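Local atomic coordinates of galactose-binding lectin (Enterobacter cloacae subsp. cloacae, PDB entry 6YF6), a protein that probably binds galactose-type and related sugars through a calcium ion, the C-terminal domain described here holding calcium and a fucose derivative. Residues Thr69-Arg74 against Arg136-Lys141; Lys83-Ala88 against Ala122-Val127. All coordinates share one frame; numbering follows the deposited sequence.

In the fold
Two antiparallel four-stranded sheets packed face to face make up this domain, and each interaction joins the two central strands of one of them: interaction 1 pairs strand 65-74 with 135-143, interaction 2 pairs 83-88 with 118-125. Their centres lie about 12 Å apart. Interaction 2 is nested within the loop that interaction 1 closes, since the strands come in the order 65-74, 83-88, 118-125, 135-143. V70, I72, I137 and L140 of the first meet L86, V84 and V123 of the second, forming part of the core between the sheets. Past one end of the sandwich, residues such as I41, T42 and D134 bind calcium beside the fucoside.

Interaction 1 (Thr69-Arg74 against Arg136-Lys141). With PO4 (phosphate ion), chain F.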
loop_
_atom_site.group_PDB
_atom_site.type_symbol
_atom_site.label_atom_id
_atom_site.label_comp_id
_atom_site.label_asym_id
_atom_site.label_seq_id
_atom_site.Cartn_x
_atom_site.Cartn_y
_atom_site.Cartn_z
ATOM N N THR A 69 -0.214 -11.865 0.099
ATOM C CA THR A 69 -1.033 -10.769 -0.403
ATOM C C THR A 69 -0.378 -10.157 -1.635
ATOM O O THR A 69 0.851 -10.072 -1.723
ATOM C CB THR A 69 -1.256 -9.692 0.671
ATOM O OG1 THR A 69 0.001 -9.252 1.202
ATOM C CG2 THR A 69 -2.128 -10.246 1.801
ATOM N N VAL A 70 -1.216 -9.754 -2.590
ATOM C CA VAL A 70 -0.791 -9.175 -3.858
ATOM C C VAL A 70 -1.637 -7.932 -4.087
ATOM O O VAL A 70 -2.870 -8.016 -4.101
ATOM C CB VAL A 70 -0.953 -10.156 -5.033
ATOM C CG1 VAL A 70 -0.633 -9.461 -6.364
ATOM C CG2 VAL A 70 -0.071 -11.373 -4.836
ATOM N N LYS A 71 -0.987 -6.784 -4.238
ATOM C CA LYS A 71 -1.688 -5.539 -4.521
ATOM C C LYS A 71 -1.788 -5.390 -6.033
ATOM O O LYS A 71 -0.766 -5.338 -6.725
ATOM C CB LYS A 71 -0.969 -4.351 -3.892
ATOM C CG LYS A 71 -0.996 -4.378 -2.367
ATOM C CD LYS A 71 -0.537 -3.056 -1.770
ATOM C CE LYS A 71 -0.450 -3.131 -0.250
ATOM N NZ LYS A 71 0.375 -2.028 0.323
ATOM N N ILE A 72 -3.016 -5.320 -6.540
ATOM C CA ILE A 72 -3.279 -5.487 -7.962
ATOM C C ILE A 72 -4.416 -4.568 -8.376
ATOM O O ILE A 72 -5.312 -4.265 -7.583
ATOM C CB ILE A 72 -3.611 -6.963 -8.276
ATOM C CG1 ILE A 72 -3.764 -7.181 -9.776
ATOM C CG2 ILE A 72 -4.881 -7.404 -7.545
ATOM C CD1 ILE A 72 -3.683 -8.637 -10.160
ATOM N N ALA A 73 -4.376 -4.124 -9.633
ATOM C CA ALA A 73 -5.398 -3.230 -10.154
ATOM C C ALA A 73 -5.578 -3.449 -11.648
ATOM O O ALA A 73 -4.606 -3.665 -12.377
ATOM C CB ALA A 73 -5.047 -1.757 -9.903
ATOM N N ARG A 74 -6.825 -3.383 -12.095
ATOM C CA ARG A 74 -7.084 -3.287 -13.519
ATOM C C ARG A 74 -6.666 -1.910 -14.019
ATOM O O ARG A 74 -6.701 -0.921 -13.281
ATOM C CB ARG A 74 -8.559 -3.524 -13.824
ATOM C CG ARG A 74 -8.843 -3.660 -15.314
ATOM C CD ARG A 74 -10.326 -3.666 -15.596
ATOM N NE ARG A 74 -10.609 -4.149 -16.942
ATOM C CZ ARG A 74 -11.831 -4.301 -17.441
ATOM N NH1 ARG A 74 -12.894 -4.006 -16.703
ATOM N NH2 ARG A 74 -11.987 -4.744 -18.681
ATOM N N ARG A 136 -2.041 -4.273 -13.447
ATOM C CA ARG A 136 -0.735 -4.035 -12.846
ATOM C C ARG A 136 -0.670 -4.696 -11.476
ATOM O O ARG A 136 -1.668 -4.763 -10.754
ATOM C CB ARG A 136 -0.446 -2.523 -12.700
ATOM C CG ARG A 136 -0.276 -1.761 -14.018
ATOM C CD ARG A 136 -0.311 -0.245 -13.792
ATOM N NE ARG A 136 0.117 0.508 -14.968
ATOM C CZ ARG A 136 -0.046 1.821 -15.128
ATOM N NH1 ARG A 136 -0.639 2.549 -14.192
ATOM N NH2 ARG A 136 0.381 2.408 -16.236
ATOM N N ILE A 137 0.521 -5.177 -11.120
ATOM C CA ILE A 137 0.809 -5.699 -9.789
ATOM C C ILE A 137 1.953 -4.883 -9.205
ATOM O O ILE A 137 3.068 -4.898 -9.743
ATOM C CB ILE A 137 1.168 -7.192 -9.816
ATOM C CG1 ILE A 137 -0.071 -8.019 -10.163
ATOM C CG2 ILE A 137 1.753 -7.612 -8.466
ATOM C CD1 ILE A 137 0.225 -9.464 -10.540
ATOM N N LYS A 138 1.688 -4.188 -8.096
ATOM C CA LYS A 138 2.689 -3.322 -7.492
ATOM C C LYS A 138 3.343 -3.919 -6.253
ATOM O O LYS A 138 4.369 -3.393 -5.808
ATOM C CB LYS A 138 2.074 -1.960 -7.132
ATOM C CG LYS A 138 1.051 -1.985 -6.001
ATOM C CD LYS A 138 0.472 -0.592 -5.772
ATOM C CE LYS A 138 -0.611 -0.589 -4.697
ATOM N NZ LYS A 138 -1.126 0.793 -4.439
ATOM N N GLU A 139 2.802 -4.996 -5.692
ATOM C CA GLU A 139 3.394 -5.559 -4.488
ATOM C C GLU A 139 2.969 -7.008 -4.319
ATOM O O GLU A 139 1.811 -7.360 -4.558
ATOM C CB GLU A 139 2.995 -4.741 -3.252
ATOM C CG GLU A 139 3.477 -5.326 -1.937
ATOM C CD GLU A 139 3.071 -4.479 -0.750
ATOM O OE1 GLU A 139 2.406 -5.016 0.163
ATOM O OE2 GLU A 139 3.410 -3.276 -0.737
ATOM N N LEU A 140 3.925 -7.841 -3.913
ATOM C CA LEU A 140 3.666 -9.210 -3.485
ATOM C C LEU A 140 4.330 -9.392 -2.130
ATOM O O LEU A 140 5.534 -9.144 -1.987
ATOM C CB LEU A 140 4.197 -10.233 -4.491
ATOM C CG LEU A 140 3.807 -10.026 -5.957
ATOM C CD1 LEU A 140 4.950 -9.357 -6.699
ATOM C CD2 LEU A 140 3.425 -11.348 -6.630
ATOM N N LYS A 141 3.553 -9.811 -1.138
ATOM C CA LYS A 141 4.038 -9.914 0.229
ATOM C C LYS A 141 3.603 -11.245 0.813
ATOM O O LYS A 141 2.441 -11.640 0.672
ATOM C CB LYS A 141 3.517 -8.764 1.096
ATOM C CG LYS A 141 4.130 -8.716 2.494
ATOM C CD LYS A 141 3.744 -7.443 3.224
ATOM C CE LYS A 141 2.258 -7.412 3.555
ATOM N NZ LYS A 141 1.903 -6.250 4.421
HETATM P P PO4 F . 1.483 2.030 -2.356
HETATM O O1 PO4 F . 0.675 2.718 -3.429
HETATM O O2 PO4 F . 2.954 2.253 -2.609
HETATM O O3 PO4 F . 1.206 0.547 -2.371
HETATM O O4 PO4 F . 1.091 2.591 -1.011
HETATM O O HOH W 1 0.919 -10.847 3.277
HETATM O O HOH W 2 0.539 -6.864 -0.039
#
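K71 and E139 face each other in a hydrogen-bonded antiparallel pair, one of five pairs between strands 69-74 and 136-141. The backbone bonds come in pairs: T69 and K141 exchange two, A73 and R136 two more. In the middle, K71 N binds E139 O at 2.9 Å, but K71 O receives K138 N, one residue earlier. This one-residue shift is a beta bulge, with K138 as the extra residue. L140 and K141 also pair with a strand of the second subunit, continuing the sheet across the interface.

On the apolar face, beta-branched residues suit the extended chain and close the core. V70 puts CG1 against I137 CG2 and CG2 against L140 CD2, while I72 CD1 meets I137 CG1 at 3.7 Å.

The polar face carries the charges. The aliphatic lengths of K71 and E139 run side by side in the same direction, CG of E139 lying anti to its backbone N (chi1 175°), and their ends form a weak salt bridge, 3.4 Å from K71 NZ to E139 OE2. One water joins E139 OE1, 2.6 Å away, to T69 OG1; another links T69 OG1 to K141 O.

K138 crosses K71 at a slant, its CG 3.8 Å from K71 CB, and its extended chain brings NZ to 2.8 Å from phosphate O1. T35 and, from the second subunit, T35, K71 and K138 also bind this ion, which probably came from the crystallisation liquor. R136 spends its guanidinium on E39, with which NE forms a salt bridge.

The lysines of both subunits thus converge on an anion that probably offsets their charge.

Interaction 2 (Lys83-Ala88 against Ala122-Val127); sequences KVSLRA and AVVSHV
S85 and H126 join side chains across segments 83-88 and 122-127: S85 OG and H126 NE2 are hydrogen-bonded at 2.7 Å, and either may be the donor. S85 OG sits between its own backbone N and carbonyl carbon (chi1 65°), and the short serine side chain puts this hydroxyl at the edge of the imidazole, where K83 O also lies in the ring plane. Backbone bonding places the histidine too, for H126 N donates to K83 O at 2.8 Å.

On the same face as S85, R87 starts out extended, with CG anti to the backbone N, and then bends at chi3 (-62°). The bend lays its guanidinium over V124, whose CG2 is 3.6 Å from R87 CZ and centred on one face of the flat group. The planar cation can thus cover a methyl while its nitrogens reach outward to D92 and E51.

The face of V84, L86 and V123 is mostly apolar, with S125 at one end. V84 and V123 both hold CG1 anti to the backbone N, and their crossing side chains bring these two methyls to 3.3 Å, a tight approach. L86 CD2 packs loosely on V123 CG2, 4.2 Å away.

S125 OG accepts from V127 N at 3.3 Å, forming an ST turn. It also bonds to H48 O and accepts a hydrogen bond from a water to which K83 N in turn donates, while V127 CG2 packs on K83 CB.

S85-V124 and R87-A122 are hydrogen-bonded pairs, V84-S125 and L86-V123 non-hydrogen-bonded ones. These pairs join the two central strands of one sheet of a beta-sandwich, consistent with the PA-IL family named for the whole protein.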
loop_
_atom_site.group_PDB
_atom_site.type_symbol
_atom_site.label_atom_id
_atom_site.label_comp_id
_atom_site.label_asym_id
_atom_site.label_seq_id
_atom_site.Cartn_x
_atom_site.Cartn_y
_atom_site.Cartn_z
ATOM N N LYS A 83 -8.839 -11.893 -14.632
ATOM C CA LYS A 83 -9.232 -12.780 -13.536
ATOM C C LYS A 83 -7.982 -13.475 -13.022
ATOM O O LYS A 83 -7.356 -14.242 -13.759
ATOM C CB LYS A 83 -10.264 -13.816 -13.984
ATOM C CG LYS A 83 -11.608 -13.243 -14.390
ATOM C CD LYS A 83 -12.638 -14.357 -14.558
ATOM C CE LYS A 83 -13.974 -13.827 -15.047
ATOM N NZ LYS A 83 -14.754 -14.879 -15.763
ATOM N N VAL A 84 -7.623 -13.227 -11.764
ATOM C CA VAL A 84 -6.320 -13.617 -11.236
ATOM C C VAL A 84 -6.497 -14.343 -9.913
ATOM O O VAL A 84 -7.288 -13.922 -9.062
ATOM C CB VAL A 84 -5.407 -12.382 -11.068
ATOM C CG1 VAL A 84 -4.000 -12.803 -10.675
ATOM C CG2 VAL A 84 -5.386 -11.559 -12.359
ATOM N N SER A 85 -5.756 -15.440 -9.738
ATOM C CA SER A 85 -5.760 -16.210 -8.500
ATOM C C SER A 85 -4.320 -16.453 -8.060
ATOM O O SER A 85 -3.365 -16.062 -8.740
ATOM C CB SER A 85 -6.509 -17.541 -8.665
ATOM O OG SER A 85 -5.858 -18.398 -9.590
ATOM N N LEU A 86 -4.170 -17.104 -6.907
ATOM C CA LEU A 86 -2.870 -17.440 -6.346
ATOM C C LEU A 86 -2.725 -18.950 -6.220
ATOM O O LEU A 86 -3.691 -19.654 -5.899
ATOM C CB LEU A 86 -2.677 -16.798 -4.973
ATOM C CG LEU A 86 -2.922 -15.292 -4.897
ATOM C CD1 LEU A 86 -2.913 -14.821 -3.446
ATOM C CD2 LEU A 86 -1.884 -14.554 -5.716
ATOM N N ARG A 87 -1.509 -19.436 -6.441
ATOM C CA ARG A 87 -1.205 -20.860 -6.388
ATOM C C ARG A 87 0.077 -21.074 -5.599
ATOM O O ARG A 87 1.025 -20.293 -5.714
ATOM C CB ARG A 87 -1.073 -21.432 -7.804
ATOM C CG ARG A 87 -0.850 -22.933 -7.874
ATOM C CD ARG A 87 -0.909 -23.416 -9.319
ATOM N NE ARG A 87 -2.219 -23.170 -9.917
ATOM C CZ ARG A 87 -2.448 -23.056 -11.222
ATOM N NH1 ARG A 87 -1.455 -23.161 -12.096
ATOM N NH2 ARG A 87 -3.681 -22.830 -11.655
ATOM N N ALA A 88 0.102 -22.130 -4.785
ATOM C CA ALA A 88 1.272 -22.451 -3.976
ATOM C C ALA A 88 1.482 -23.956 -3.964
ATOM O O ALA A 88 0.599 -24.705 -3.534
ATOM C CB ALA A 88 1.116 -21.927 -2.546
ATOM N N ALA A 122 2.924 -19.105 -7.600
ATOM C CA ALA A 122 2.598 -18.614 -8.928
ATOM C C ALA A 122 1.333 -17.776 -8.850
ATOM O O ALA A 122 0.373 -18.150 -8.173
ATOM C CB ALA A 122 2.412 -19.767 -9.920
ATOM N N VAL A 123 1.360 -16.629 -9.526
ATOM C CA VAL A 123 0.157 -15.852 -9.802
ATOM C C VAL A 123 -0.426 -16.368 -11.111
ATOM O O VAL A 123 0.306 -16.573 -12.086
ATOM C CB VAL A 123 0.476 -14.352 -9.880
ATOM C CG1 VAL A 123 -0.785 -13.551 -10.157
ATOM C CG2 VAL A 123 1.134 -13.882 -8.589
ATOM N N VAL A 124 -1.739 -16.585 -11.134
ATOM C CA VAL A 124 -2.400 -17.310 -12.211
ATOM C C VAL A 124 -3.452 -16.413 -12.845
ATOM O O VAL A 124 -4.307 -15.861 -12.145
ATOM C CB VAL A 124 -3.040 -18.615 -11.697
ATOM C CG1 VAL A 124 -3.770 -19.332 -12.824
ATOM C CG2 VAL A 124 -1.983 -19.520 -11.077
ATOM N N SER A 125 -3.385 -16.276 -14.170
ATOM C CA SER A 125 -4.413 -15.605 -14.953
ATOM C C SER A 125 -5.360 -16.629 -15.562
ATOM O O SER A 125 -4.924 -17.655 -16.093
ATOM C CB SER A 125 -3.800 -14.767 -16.075
ATOM O OG SER A 125 -4.802 -14.372 -16.997
ATOM N N HIS A 126 -6.658 -16.337 -15.501
ATOM C CA HIS A 126 -7.685 -17.208 -16.058
ATOM C C HIS A 126 -8.282 -16.651 -17.342
ATOM O O HIS A 126 -9.259 -17.208 -17.855
ATOM C CB HIS A 126 -8.782 -17.447 -15.019
ATOM C CG HIS A 126 -8.275 -18.040 -13.743
ATOM N ND1 HIS A 126 -8.509 -19.352 -13.388
ATOM C CD2 HIS A 126 -7.534 -17.507 -12.744
ATOM C CE1 HIS A 126 -7.939 -19.599 -12.222
ATOM N NE2 HIS A 126 -7.342 -18.495 -11.808
ATOM N N VAL A 127 -7.710 -15.577 -17.879
ATOM C CA VAL A 127 -8.172 -14.956 -19.114
ATOM C C VAL A 127 -7.024 -15.009 -20.111
ATOM O O VAL A 127 -5.971 -14.399 -19.885
ATOM C CB VAL A 127 -8.640 -13.510 -18.882
ATOM C CG1 VAL A 127 -9.065 -12.857 -20.191
ATOM C CG2 VAL A 127 -9.784 -13.482 -17.874
HETATM O O HOH W 3 -6.421 -12.365 -16.184
#